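Local coordinates for protein DELTA1-pyrroline-2-carboxylate reductase (PDB 6T3E) that probably reduces delta1-pyrroline-2-carboxylate to L-proline, using NADH as the hydride donor, in archaeal L-hydroxyproline metabolism, at residues 133-144 and 165-174; 147-158 and 213-224. All coordinates share one frame; numbering follows the deposited sequence.

Contact 1 of 2, residues 133-144 and 165-174. With NAI (1,4-dihydronicotinamide adenine dinucleotide), chain F; PRO (proline), chain E.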
loop_
_atom_site.group_PDB
_atom_site.type_symbol
_atom_site.label_atom_id
_atom_site.label_comp_id
_atom_site.label_asym_id
_atom_site.label_seq_id
_atom_site.Cartn_x
_atom_site.Cartn_y
_atom_site.Cartn_z
ATOM N N MET B 133 9.328 -17.816 -0.448
ATOM C CA MET B 133 10.743 -17.895 -0.105
ATOM C C MET B 133 11.044 -17.103 1.162
ATOM O O MET B 133 11.659 -17.627 2.098
ATOM C CB MET B 133 11.608 -17.412 -1.275
ATOM C CG MET B 133 11.522 -18.301 -2.523
ATOM S SD MET B 133 12.350 -19.914 -2.359
ATOM C CE MET B 133 14.018 -19.409 -1.928
ATOM N N ARG B 134 10.577 -15.855 1.233
ATOM C CA ARG B 134 10.875 -15.016 2.395
ATOM C C ARG B 134 10.194 -15.527 3.662
ATOM O O ARG B 134 10.716 -15.325 4.766
ATOM C CB ARG B 134 10.470 -13.564 2.115
ATOM C CG ARG B 134 8.968 -13.354 2.024
ATOM C CD ARG B 134 8.461 -12.451 3.099
ATOM N NE ARG B 134 7.237 -12.946 3.711
ATOM C CZ ARG B 134 6.198 -12.179 4.014
ATOM N NH1 ARG B 134 6.224 -10.884 3.755
ATOM N NH2 ARG B 134 5.126 -12.704 4.571
ATOM N N THR B 135 9.028 -16.172 3.528
ATOM C CA THR B 135 8.351 -16.736 4.691
ATOM C C THR B 135 9.104 -17.935 5.248
ATOM O O THR B 135 9.292 -18.048 6.464
ATOM C CB THR B 135 6.928 -17.135 4.317
ATOM O OG1 THR B 135 6.199 -15.976 3.900
ATOM C CG2 THR B 135 6.228 -17.790 5.498
ATOM N N GLY B 136 9.543 -18.843 4.374
ATOM C CA GLY B 136 10.352 -19.959 4.831
ATOM C C GLY B 136 11.661 -19.506 5.451
ATOM O O GLY B 136 12.080 -20.022 6.490
ATOM N N ALA B 137 12.318 -18.525 4.826
ATOM C CA ALA B 137 13.595 -18.040 5.338
ATOM C C ALA B 137 13.433 -17.358 6.685
ATOM O O ALA B 137 14.298 -17.496 7.561
ATOM C CB ALA B 137 14.239 -17.083 4.337
ATOM N N ALA B 138 12.338 -16.611 6.868
ATOM C CA ALA B 138 12.095 -15.975 8.160
ATOM C C ALA B 138 12.015 -17.015 9.270
ATOM O O ALA B 138 12.612 -16.845 10.339
ATOM C CB ALA B 138 10.819 -15.135 8.110
ATOM N N SER B 139 11.314 -18.117 9.021
ATOM C CA SER B 139 11.315 -19.209 9.985
ATOM C C SER B 139 12.664 -19.909 10.023
ATOM O O SER B 139 13.016 -20.517 11.042
ATOM C CB SER B 139 10.187 -20.205 9.677
ATOM O OG SER B 139 8.933 -19.545 9.534
ATOM N N GLY B 140 13.425 -19.855 8.924
ATOM C CA GLY B 140 14.748 -20.458 8.934
ATOM C C GLY B 140 15.698 -19.783 9.909
ATOM O O GLY B 140 16.399 -20.455 10.672
ATOM N N VAL B 141 15.711 -18.446 9.930
ATOM C CA VAL B 141 16.584 -17.756 10.879
ATOM C C VAL B 141 16.104 -18.000 12.304
ATOM O O VAL B 141 16.915 -18.215 13.208
ATOM C CB VAL B 141 16.720 -16.250 10.553
ATOM C CG1 VAL B 141 17.127 -16.048 9.102
ATOM C CG2 VAL B 141 15.454 -15.487 10.854
ATOM N N ALA B 142 14.785 -17.996 12.528
ATOM C CA ALA B 142 14.297 -18.249 13.881
ATOM C C ALA B 142 14.622 -19.668 14.316
ATOM O O ALA B 142 14.975 -19.899 15.476
ATOM C CB ALA B 142 12.798 -17.988 13.975
ATOM N N THR B 143 14.528 -20.628 13.394
ATOM C CA THR B 143 14.869 -22.013 13.713
ATOM C C THR B 143 16.323 -22.144 14.167
ATOM O O THR B 143 16.628 -22.934 15.065
ATOM C CB THR B 143 14.578 -22.903 12.499
ATOM O OG1 THR B 143 13.184 -22.820 12.175
ATOM C CG2 THR B 143 14.964 -24.365 12.753
ATOM N N LYS B 144 17.233 -21.362 13.573
ATOM C CA LYS B 144 18.644 -21.419 13.962
ATOM C C LYS B 144 18.846 -21.106 15.441
ATOM O O LYS B 144 19.704 -21.703 16.100
ATOM C CB LYS B 144 19.462 -20.449 13.118
ATOM C CG LYS B 144 20.380 -21.118 12.126
ATOM C CD LYS B 144 21.374 -20.124 11.546
ATOM C CE LYS B 144 20.657 -18.983 10.842
ATOM N NZ LYS B 144 21.626 -18.006 10.271
ATOM N N THR B 165 8.499 -24.444 1.336
ATOM C CA THR B 165 9.619 -23.590 1.712
ATOM C C THR B 165 9.884 -23.630 3.212
ATOM O O THR B 165 11.015 -23.377 3.652
ATOM C CB THR B 165 9.353 -22.159 1.271
ATOM O OG1 THR B 165 8.044 -21.780 1.701
ATOM C CG2 THR B 165 9.450 -22.049 -0.254
ATOM N N GLN B 166 8.858 -23.910 4.014
ATOM C CA GLN B 166 9.081 -24.049 5.445
ATOM C C GLN B 166 10.027 -25.202 5.725
ATOM O O GLN B 166 11.031 -25.039 6.426
ATOM C CB GLN B 166 7.758 -24.254 6.168
ATOM C CG GLN B 166 6.976 -22.986 6.414
ATOM C CD GLN B 166 7.643 -22.065 7.399
ATOM O OE1 GLN B 166 8.232 -22.510 8.400
ATOM N NE2 GLN B 166 7.538 -20.758 7.138
ATOM N N LEU B 167 9.737 -26.376 5.154
ATOM C CA LEU B 167 10.610 -27.522 5.382
ATOM C C LEU B 167 11.975 -27.304 4.748
ATOM O O LEU B 167 12.999 -27.664 5.342
ATOM C CB LEU B 167 9.969 -28.808 4.853
ATOM C CG LEU B 167 10.776 -30.090 5.123
ATOM C CD1 LEU B 167 10.898 -30.369 6.611
ATOM C CD2 LEU B 167 10.219 -31.306 4.376
ATOM N N TRP B 168 12.009 -26.688 3.561
ATOM C CA TRP B 168 13.279 -26.415 2.885
ATOM C C TRP B 168 14.186 -25.540 3.745
ATOM O O TRP B 168 15.364 -25.852 3.937
ATOM C CB TRP B 168 13.013 -25.767 1.520
ATOM C CG TRP B 168 14.239 -25.454 0.697
ATOM C CD1 TRP B 168 15.519 -25.866 0.932
ATOM C CD2 TRP B 168 14.288 -24.666 -0.500
ATOM N NE1 TRP B 168 16.365 -25.374 -0.027
ATOM C CE2 TRP B 168 15.639 -24.638 -0.925
ATOM C CE3 TRP B 168 13.324 -23.981 -1.256
ATOM C CZ2 TRP B 168 16.054 -23.951 -2.071
ATOM C CZ3 TRP B 168 13.735 -23.298 -2.398
ATOM C CH2 TRP B 168 15.094 -23.290 -2.793
ATOM N N ALA B 169 13.648 -24.456 4.301
ATOM C CA ALA B 169 14.473 -23.587 5.136
ATOM C C ALA B 169 14.884 -24.264 6.442
ATOM O O ALA B 169 15.944 -23.946 6.990
ATOM C CB ALA B 169 13.742 -22.280 5.416
ATOM N N VAL B 170 14.045 -25.154 6.984
ATOM C CA VAL B 170 14.440 -25.911 8.171
ATOM C C VAL B 170 15.590 -26.861 7.843
ATOM O O VAL B 170 16.495 -27.065 8.660
ATOM C CB VAL B 170 13.225 -26.652 8.771
ATOM C CG1 VAL B 170 13.658 -27.621 9.865
ATOM C CG2 VAL B 170 12.236 -25.660 9.336
ATOM N N CYS B 171 15.579 -27.445 6.640
ATOM C CA CYS B 171 16.649 -28.350 6.223
ATOM C C CYS B 171 17.967 -27.608 5.989
ATOM O O CYS B 171 19.046 -28.204 6.110
ATOM C CB CYS B 171 16.243 -29.088 4.944
ATOM S SG CYS B 171 14.792 -30.174 5.041
ATOM N N GLU B 172 17.906 -26.329 5.613
ATOM C CA GLU B 172 19.135 -25.564 5.421
ATOM C C GLU B 172 19.800 -25.228 6.746
ATOM O O GLU B 172 20.995 -24.922 6.771
ATOM C CB GLU B 172 18.856 -24.282 4.630
ATOM C CG GLU B 172 18.624 -24.505 3.133
ATOM C CD GLU B 172 19.922 -24.720 2.360
ATOM O OE1 GLU B 172 20.997 -24.380 2.904
ATOM O OE2 GLU B 172 19.865 -25.225 1.212
ATOM N N VAL B 173 19.060 -25.323 7.842
ATOM C CA VAL B 173 19.520 -24.866 9.142
ATOM C C VAL B 173 19.776 -26.016 10.118
ATOM O O VAL B 173 20.559 -25.839 11.063
ATOM C CB VAL B 173 18.500 -23.855 9.721
ATOM C CG1 VAL B 173 18.488 -23.813 11.235
ATOM C CG2 VAL B 173 18.733 -22.468 9.125
ATOM N N ARG B 174 19.196 -27.194 9.894
ATOM C CA ARG B 174 19.356 -28.344 10.774
ATOM C C ARG B 174 19.651 -29.595 9.949
ATOM O O ARG B 174 19.474 -29.615 8.730
ATOM C CB ARG B 174 18.103 -28.541 11.636
ATOM C CG ARG B 174 17.885 -27.427 12.653
ATOM C CD ARG B 174 18.925 -27.486 13.758
ATOM N NE ARG B 174 18.677 -26.504 14.813
ATOM C CZ ARG B 174 19.370 -25.375 14.969
ATOM N NH1 ARG B 174 20.358 -25.082 14.132
ATOM N NH2 ARG B 174 19.076 -24.538 15.962
HETATM P PA NAI F . -2.399 -23.318 0.777
HETATM O O1A NAI F . -3.891 -23.251 0.577
HETATM O O2A NAI F . -1.708 -23.519 -0.558
HETATM O O5B NAI F . -1.959 -24.476 1.861
HETATM C C5B NAI F . -2.763 -24.516 3.034
HETATM C C4B NAI F . -2.810 -26.014 3.569
HETATM O O4B NAI F . -3.371 -26.060 4.732
HETATM C C3B NAI F . -3.700 -26.860 2.630
HETATM O O3B NAI F . -2.963 -27.887 2.140
HETATM C C2B NAI F . -4.853 -27.331 3.540
HETATM O O2B NAI F . -5.383 -28.672 3.087
HETATM C C1B NAI F . -4.284 -27.399 4.710
HETATM N N9A NAI F . -5.233 -27.366 5.789
HETATM C C8A NAI F . -6.193 -26.442 5.887
HETATM N N7A NAI F . -6.887 -26.702 6.990
HETATM C C5A NAI F . -6.355 -27.787 7.576
HETATM C C6A NAI F . -6.703 -28.450 8.728
HETATM N N6A NAI F . -7.753 -28.231 9.705
HETATM N N1A NAI F . -6.016 -29.522 9.117
HETATM C C2A NAI F . -4.964 -29.941 8.372
HETATM N N3A NAI F . -4.618 -29.283 7.237
HETATM C C4A NAI F . -5.333 -28.199 6.844
HETATM O O3 NAI F . -1.969 -21.857 1.448
HETATM P PN NAI F . -0.412 -21.484 1.909
HETATM O O1N NAI F . 0.108 -20.568 0.818
HETATM O O2N NAI F . 0.420 -22.723 2.085
HETATM O O5D NAI F . -0.459 -20.689 3.324
HETATM C C5D NAI F . -0.475 -21.447 4.478
HETATM C C4D NAI F . -0.757 -20.502 5.676
HETATM O O4D NAI F . 0.243 -19.668 5.885
HETATM C C3D NAI F . -1.978 -19.622 5.368
HETATM O O3D NAI F . -2.747 -19.509 6.510
HETATM C C2D NAI F . -1.392 -18.243 5.032
HETATM O O2D NAI F . -2.458 -17.181 5.300
HETATM C C1D NAI F . -0.364 -18.173 5.837
HETATM N N1N NAI F . 0.663 -17.268 5.295
HETATM C C2N NAI F . 1.389 -16.359 6.161
HETATM C C3N NAI F . 2.755 -15.778 5.700
HETATM C C7N NAI F . 3.746 -15.410 6.837
HETATM O O7N NAI F . 3.425 -15.653 7.942
HETATM N N7N NAI F . 5.048 -14.776 6.529
HETATM C C4N NAI F . 3.329 -16.148 4.347
HETATM C C5N NAI F . 2.274 -16.643 3.349
HETATM C C6N NAI F . 0.970 -17.267 3.877
HETATM N N PRO E . 0.125 -13.096 5.194
HETATM C CA PRO E . 1.045 -13.400 4.094
HETATM C C PRO E . 2.148 -12.366 3.884
HETATM O O PRO E . 2.489 -11.568 4.770
HETATM C CB PRO E . 0.117 -13.441 2.881
HETATM C CG PRO E . -1.176 -13.961 3.430
HETATM C CD PRO E . -1.257 -13.510 4.880
HETATM O OXT PRO E . 2.729 -12.307 2.800
#
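The Arg174 guanidinium lies against the C-terminal end of 133-144, with Thr143 O over one face and Lys144 O at the edge near its plane. Arg174 NH2 is hydrogen-bonded to Lys144 O at 2.9 Å and, beyond the two segments, to Ala147 O. A leucine in its place would probably leave the Lys144 and Ala147 carbonyls without this shared donor and let the helix end drift from 165-174. The Gln166 amide points NE2 at Ser139 OG, which lies in the amide plane, 3.0 Å away (153°). At the Trp168 indole, Met133 SD approaches obliquely, 3.7 Å from CZ3, in a Met-aromatic contact; bends at chi2 and chi3 curl the methionine toward the ring. Between these groups the helices run at 37° with axes 7.8 Å apart, a closeness that Gly136, Gly140 and Ala169 permit: Ala169 CB rests against Gly136. Further on, Val173 CG1 packs across Lys144 CG, the two side chains crossing at about a right angle, while Lys144 NZ pairs with Glu47. Arg134 points away from 165-174, its NH2 donating in plane to O of the bound proline at 2.9 Å. Beside it, Thr135 OG1, also bonded to Thr131 O, takes a weak bond from the NADH carboxamide N7N. The start of 133-144 thus lines the site where nicotinamide and proline meet, with helix 161-173 packed behind it, in this ornithine cyclodeaminase/mu-crystallin family enzyme.

Contact 2 of 2, residues 147-158 and 213-224. With NAI (1,4-dihydronicotinamide adenine dinucleotide), chain F.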
loop_
_atom_site.group_PDB
_atom_site.type_symbol
_atom_site.label_atom_id
_atom_site.label_comp_id
_atom_site.label_asym_id
_atom_site.label_seq_id
_atom_site.Cartn_x
_atom_site.Cartn_y
_atom_site.Cartn_z
ATOM N N ALA B 147 15.685 -23.786 17.780
ATOM C CA ALA B 147 15.506 -25.223 17.663
ATOM C C ALA B 147 16.727 -25.951 18.202
ATOM O O ALA B 147 17.851 -25.442 18.150
ATOM C CB ALA B 147 15.253 -25.634 16.209
ATOM N N ARG B 148 16.490 -27.148 18.739
ATOM C CA ARG B 148 17.593 -27.983 19.182
ATOM C C ARG B 148 18.502 -28.278 17.999
ATOM O O ARG B 148 18.030 -28.559 16.894
ATOM C CB ARG B 148 17.068 -29.285 19.785
ATOM C CG ARG B 148 16.700 -29.212 21.263
ATOM C CD ARG B 148 16.302 -30.597 21.816
ATOM N NE ARG B 148 15.000 -31.087 21.340
ATOM C CZ ARG B 148 14.831 -32.103 20.493
ATOM N NH1 ARG B 148 13.604 -32.480 20.132
ATOM N NH2 ARG B 148 15.888 -32.745 20.008
ATOM N N LYS B 149 19.813 -28.174 18.224
ATOM C CA LYS B 149 20.766 -28.420 17.146
ATOM C C LYS B 149 20.762 -29.879 16.710
ATOM O O LYS B 149 21.088 -30.179 15.555
ATOM C CB LYS B 149 22.164 -27.988 17.584
ATOM C CG LYS B 149 22.557 -26.618 17.061
ATOM C CD LYS B 149 23.895 -26.182 17.608
ATOM C CE LYS B 149 24.163 -24.724 17.315
ATOM N NZ LYS B 149 24.717 -24.551 15.944
ATOM N N ASP B 150 20.370 -30.794 17.596
ATOM C CA ASP B 150 20.307 -32.209 17.269
ATOM C C ASP B 150 18.931 -32.639 16.766
ATOM O O ASP B 150 18.605 -33.830 16.827
ATOM C CB ASP B 150 20.727 -33.046 18.481
ATOM C CG ASP B 150 19.838 -32.821 19.702
ATOM O OD1 ASP B 150 19.047 -31.849 19.719
ATOM O OD2 ASP B 150 19.951 -33.617 20.664
ATOM N N SER B 151 18.137 -31.709 16.237
ATOM C CA SER B 151 16.820 -32.054 15.713
ATOM C C SER B 151 16.963 -32.820 14.402
ATOM O O SER B 151 17.689 -32.389 13.502
ATOM C CB SER B 151 15.992 -30.786 15.480
ATOM O OG SER B 151 15.918 -29.965 16.637
ATOM N N LYS B 152 16.278 -33.960 14.286
ATOM C CA LYS B 152 16.342 -34.736 13.049
ATOM C C LYS B 152 14.979 -35.038 12.438
ATOM O O LYS B 152 14.904 -35.236 11.222
ATOM C CB LYS B 152 17.147 -36.042 13.223
ATOM C CG LYS B 152 17.048 -36.764 14.569
ATOM C CD LYS B 152 17.271 -38.276 14.361
ATOM C CE LYS B 152 17.101 -39.143 15.629
ATOM N NZ LYS B 152 18.237 -39.093 16.579
ATOM N N ILE B 153 13.909 -35.070 13.219
ATOM C CA ILE B 153 12.567 -35.383 12.732
ATOM C C ILE B 153 11.749 -34.095 12.748
ATOM O O ILE B 153 11.695 -33.395 13.768
ATOM C CB ILE B 153 11.884 -36.476 13.586
ATOM C CG1 ILE B 153 12.808 -37.687 13.809
ATOM C CG2 ILE B 153 10.618 -36.944 12.920
ATOM C CD1 ILE B 153 13.344 -37.845 15.234
ATOM N N ALA B 154 11.144 -33.766 11.606
ATOM C CA ALA B 154 10.320 -32.575 11.463
ATOM C C ALA B 154 8.903 -32.978 11.091
ATOM O O ALA B 154 8.702 -33.758 10.155
ATOM C CB ALA B 154 10.883 -31.634 10.402
ATOM N N GLY B 155 7.923 -32.408 11.785
ATOM C CA GLY B 155 6.516 -32.662 11.511
ATOM C C GLY B 155 5.893 -31.463 10.819
ATOM O O GLY B 155 6.155 -30.313 11.190
ATOM N N ILE B 156 5.054 -31.743 9.825
ATOM C CA ILE B 156 4.430 -30.710 9.012
ATOM C C ILE B 156 2.924 -30.909 9.040
ATOM O O ILE B 156 2.428 -31.993 8.714
ATOM C CB ILE B 156 4.959 -30.723 7.567
ATOM C CG1 ILE B 156 6.481 -30.864 7.578
ATOM C CG2 ILE B 156 4.550 -29.467 6.850
ATOM C CD1 ILE B 156 7.111 -30.969 6.218
ATOM N N ILE B 157 2.206 -29.866 9.432
ATOM C CA ILE B 157 0.753 -29.856 9.454
ATOM C C ILE B 157 0.297 -28.801 8.460
ATOM O O ILE B 157 0.584 -27.609 8.637
ATOM C CB ILE B 157 0.210 -29.569 10.863
ATOM C CG1 ILE B 157 0.446 -30.774 11.766
ATOM C CG2 ILE B 157 -1.277 -29.229 10.822
ATOM C CD1 ILE B 157 0.440 -30.424 13.210
ATOM N N GLY B 158 -0.415 -29.242 7.417
ATOM C CA GLY B 158 -0.786 -28.414 6.281
ATOM C C GLY B 158 0.254 -28.465 5.175
ATOM O O GLY B 158 1.250 -27.739 5.230
ATOM N N ALA B 213 1.903 -36.371 13.964
ATOM C CA ALA B 213 2.944 -35.476 13.472
ATOM C C ALA B 213 3.477 -34.591 14.588
ATOM O O ALA B 213 4.674 -34.299 14.636
ATOM C CB ALA B 213 2.411 -34.623 12.324
ATOM N N THR B 214 2.606 -34.173 15.512
ATOM C CA THR B 214 3.048 -33.318 16.609
ATOM C C THR B 214 3.861 -34.100 17.641
ATOM O O THR B 214 4.906 -33.627 18.105
ATOM C CB THR B 214 1.831 -32.651 17.254
ATOM O OG1 THR B 214 1.089 -31.952 16.246
ATOM C CG2 THR B 214 2.244 -31.676 18.350
ATOM N N GLU B 215 3.424 -35.316 17.974
ATOM C CA GLU B 215 4.076 -36.081 19.031
ATOM C C GLU B 215 5.489 -36.499 18.648
ATOM O O GLU B 215 6.368 -36.570 19.515
ATOM C CB GLU B 215 3.245 -37.319 19.374
ATOM C CG GLU B 215 2.324 -37.127 20.571
ATOM C CD GLU B 215 1.291 -38.228 20.705
ATOM O OE1 GLU B 215 0.380 -38.080 21.544
ATOM O OE2 GLU B 215 1.394 -39.240 19.978
ATOM N N LYS B 216 5.735 -36.775 17.370
ATOM C CA LYS B 216 7.018 -37.313 16.943
ATOM C C LYS B 216 7.986 -36.248 16.449
ATOM O O LYS B 216 9.083 -36.594 16.000
ATOM C CB LYS B 216 6.810 -38.363 15.849
ATOM C CG LYS B 216 5.946 -39.520 16.278
ATOM C CD LYS B 216 5.355 -40.232 15.087
ATOM C CE LYS B 216 6.275 -41.327 14.578
ATOM N NZ LYS B 216 5.519 -42.247 13.693
ATOM N N SER B 217 7.621 -34.972 16.542
ATOM C CA SER B 217 8.401 -33.889 15.959
ATOM C C SER B 217 9.509 -33.410 16.889
ATOM O O SER B 217 9.300 -33.235 18.093
ATOM C CB SER B 217 7.496 -32.704 15.629
ATOM O OG SER B 217 6.656 -32.984 14.533
ATOM N N ASP B 218 10.684 -33.166 16.311
ATOM C CA ASP B 218 11.680 -32.322 16.959
ATOM C C ASP B 218 11.454 -30.858 16.588
ATOM O O ASP B 218 11.623 -29.970 17.432
ATOM C CB ASP B 218 13.094 -32.771 16.567
ATOM C CG ASP B 218 13.479 -34.133 17.157
ATOM O OD1 ASP B 218 13.136 -34.416 18.331
ATOM O OD2 ASP B 218 14.130 -34.926 16.439
ATOM N N ILE B 219 11.036 -30.610 15.339
ATOM C CA ILE B 219 10.604 -29.304 14.847
ATOM C C ILE B 219 9.251 -29.483 14.172
ATOM O O ILE B 219 9.088 -30.363 13.324
ATOM C CB ILE B 219 11.606 -28.699 13.846
ATOM C CG1 ILE B 219 12.936 -28.397 14.530
ATOM C CG2 ILE B 219 11.034 -27.432 13.215
ATOM C CD1 ILE B 219 14.022 -27.992 13.565
ATOM N N LEU B 220 8.287 -28.649 14.528
ATOM C CA LEU B 220 6.953 -28.744 13.959
ATOM C C LEU B 220 6.683 -27.539 13.076
ATOM O O LEU B 220 6.903 -26.394 13.489
ATOM C CB LEU B 220 5.886 -28.837 15.052
ATOM C CG LEU B 220 4.440 -28.912 14.551
ATOM C CD1 LEU B 220 4.236 -30.171 13.725
ATOM C CD2 LEU B 220 3.469 -28.858 15.708
ATOM N N ILE B 221 6.181 -27.801 11.875
ATOM C CA ILE B 221 5.825 -26.767 10.913
ATOM C C ILE B 221 4.307 -26.790 10.777
ATOM O O ILE B 221 3.729 -27.825 10.426
ATOM C CB ILE B 221 6.501 -27.001 9.550
ATOM C CG1 ILE B 221 8.011 -26.767 9.623
ATOM C CG2 ILE B 221 5.863 -26.140 8.474
ATOM C CD1 ILE B 221 8.782 -27.503 8.536
ATOM N N VAL B 222 3.667 -25.657 11.056
ATOM C CA VAL B 222 2.228 -25.491 10.898
ATOM C C VAL B 222 2.015 -24.364 9.889
ATOM O O VAL B 222 2.466 -23.231 10.115
ATOM C CB VAL B 222 1.530 -25.190 12.236
ATOM C CG1 VAL B 222 0.057 -25.496 12.128
ATOM C CG2 VAL B 222 2.142 -26.005 13.383
ATOM N N ALA B 223 1.338 -24.684 8.760
ATOM C CA ALA B 223 1.066 -23.777 7.620
ATOM C C ALA B 223 -0.317 -24.128 7.054
ATOM O O ALA B 223 -0.487 -24.657 5.941
ATOM C CB ALA B 223 2.137 -23.875 6.531
ATOM N N THR B 224 -1.332 -23.794 7.831
ATOM C CA THR B 224 -2.688 -24.242 7.599
ATOM C C THR B 224 -3.567 -23.090 7.119
ATOM O O THR B 224 -3.180 -21.922 7.139
ATOM C CB THR B 224 -3.168 -24.907 8.892
ATOM O OG1 THR B 224 -2.387 -26.097 9.112
ATOM C CG2 THR B 224 -4.558 -25.288 8.871
HETATM P PA NAI F . -2.399 -23.318 0.777
HETATM O O1A NAI F . -3.891 -23.251 0.577
HETATM O O2A NAI F . -1.708 -23.519 -0.558
HETATM O O5B NAI F . -1.959 -24.476 1.861
HETATM C C5B NAI F . -2.763 -24.516 3.034
HETATM C C4B NAI F . -2.810 -26.014 3.569
HETATM O O4B NAI F . -3.371 -26.060 4.732
HETATM C C3B NAI F . -3.700 -26.860 2.630
HETATM O O3B NAI F . -2.963 -27.887 2.140
HETATM C C2B NAI F . -4.853 -27.331 3.540
HETATM O O2B NAI F . -5.383 -28.672 3.087
HETATM C C1B NAI F . -4.284 -27.399 4.710
HETATM N N9A NAI F . -5.233 -27.366 5.789
HETATM C C8A NAI F . -6.193 -26.442 5.887
HETATM N N7A NAI F . -6.887 -26.702 6.990
HETATM C C5A NAI F . -6.355 -27.787 7.576
HETATM C C6A NAI F . -6.703 -28.450 8.728
HETATM N N6A NAI F . -7.753 -28.231 9.705
HETATM N N1A NAI F . -6.016 -29.522 9.117
HETATM C C2A NAI F . -4.964 -29.941 8.372
HETATM N N3A NAI F . -4.618 -29.283 7.237
HETATM C C4A NAI F . -5.333 -28.199 6.844
HETATM O O3 NAI F . -1.969 -21.857 1.448
HETATM P PN NAI F . -0.412 -21.484 1.909
HETATM O O1N NAI F . 0.108 -20.568 0.818
HETATM O O2N NAI F . 0.420 -22.723 2.085
HETATM O O5D NAI F . -0.459 -20.689 3.324
HETATM C C5D NAI F . -0.475 -21.447 4.478
HETATM C C4D NAI F . -0.757 -20.502 5.676
HETATM O O4D NAI F . 0.243 -19.668 5.885
HETATM C C3D NAI F . -1.978 -19.622 5.368
HETATM O O3D NAI F . -2.747 -19.509 6.510
HETATM C C2D NAI F . -1.392 -18.243 5.032
HETATM O O2D NAI F . -2.458 -17.181 5.300
HETATM C C1D NAI F . -0.364 -18.173 5.837
HETATM N N1N NAI F . 0.663 -17.268 5.295
HETATM C C2N NAI F . 1.389 -16.359 6.161
HETATM C C3N NAI F . 2.755 -15.778 5.700
HETATM C C7N NAI F . 3.746 -15.410 6.837
HETATM O O7N NAI F . 3.425 -15.653 7.942
HETATM N N7N NAI F . 5.048 -14.776 6.529
HETATM C C4N NAI F . 3.329 -16.148 4.347
HETATM C C5N NAI F . 2.274 -16.643 3.349
HETATM C C6N NAI F . 0.970 -17.267 3.877
#
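Asp218 turns its carboxylate toward 147-158 and divides its two oxygens between different tasks. With CG anti to the carbonyl carbon (chi1 -69°), Asp218 OD2 reaches the backbone and accepts from Lys152 N and Ile153 N, which come on its anti side from opposite faces of the carboxylate plane, each at 3.2 Å. Asp218 OD1 is met from above that plane by Arg148 NH1 at 2.7 Å, in a nearly straight salt bridge (173°); the guanidinium stands almost perpendicular to the carboxylate and uses its edge. Arg148 is held further by Asp150 at NH2 and by Gly239 O at NE, and Arg237 gives OD1 of Asp218 a second positive partner. Beyond Asp218, strands 153-157 and 219-222 run parallel, with a ladder that includes Gly155 N to Ile219 O at 2.8 Å and Ile157 N to Ile221 O at 2.7 Å. Ile156 and Ile221 lie side by side, their CG2 methyls 3.9 Å apart, on the face covered by helix 161-173. On the other face Ile157 spreads its branches: CD1 meets Leu220 CD1 at 3.8 Å, and CG2 lies near Val222 CG1. Leu220, its CG anti to the backbone N (chi1 179°), directs CD1 toward Gly155, where a side chain would run into Ser217 OG and Ala213 O. At the C-terminal ends, Thr224 O accepts a hydrogen bond from the nicotinamide ribose O3D. Charge thus closes the end of the strand pair far from the cofactor, where OD2 holds two backbone amides and the arginines probably stabilise ionised Asp218, while the opposite end offers a carbonyl to NADH.

The two contacts interleave along the chain, in the order 133-144, 147-158, 165-174, 213-224, and their centres lie 12 Å apart. Strand 153-157 leads into helix 161-173, which packs on it and on its neighbour 219-222 in the parallel sheet, so contact 1 forms a layer over contact 2: Leu167 touches Ile156, and Gln166 touches Ile221. At the end away from NADH, Arg174 of contact 1 also reaches the backbone of Ala147 and Arg148 in contact 2. Gly158 begins a glycine-rich pattern consistent with a Rossmann-type dinucleotide site. Both contacts reach NADH, contact 1 at its nicotinamide beside proline and contact 2 at the nicotinamide ribose, so sheet and helix layer together frame one cofactor site.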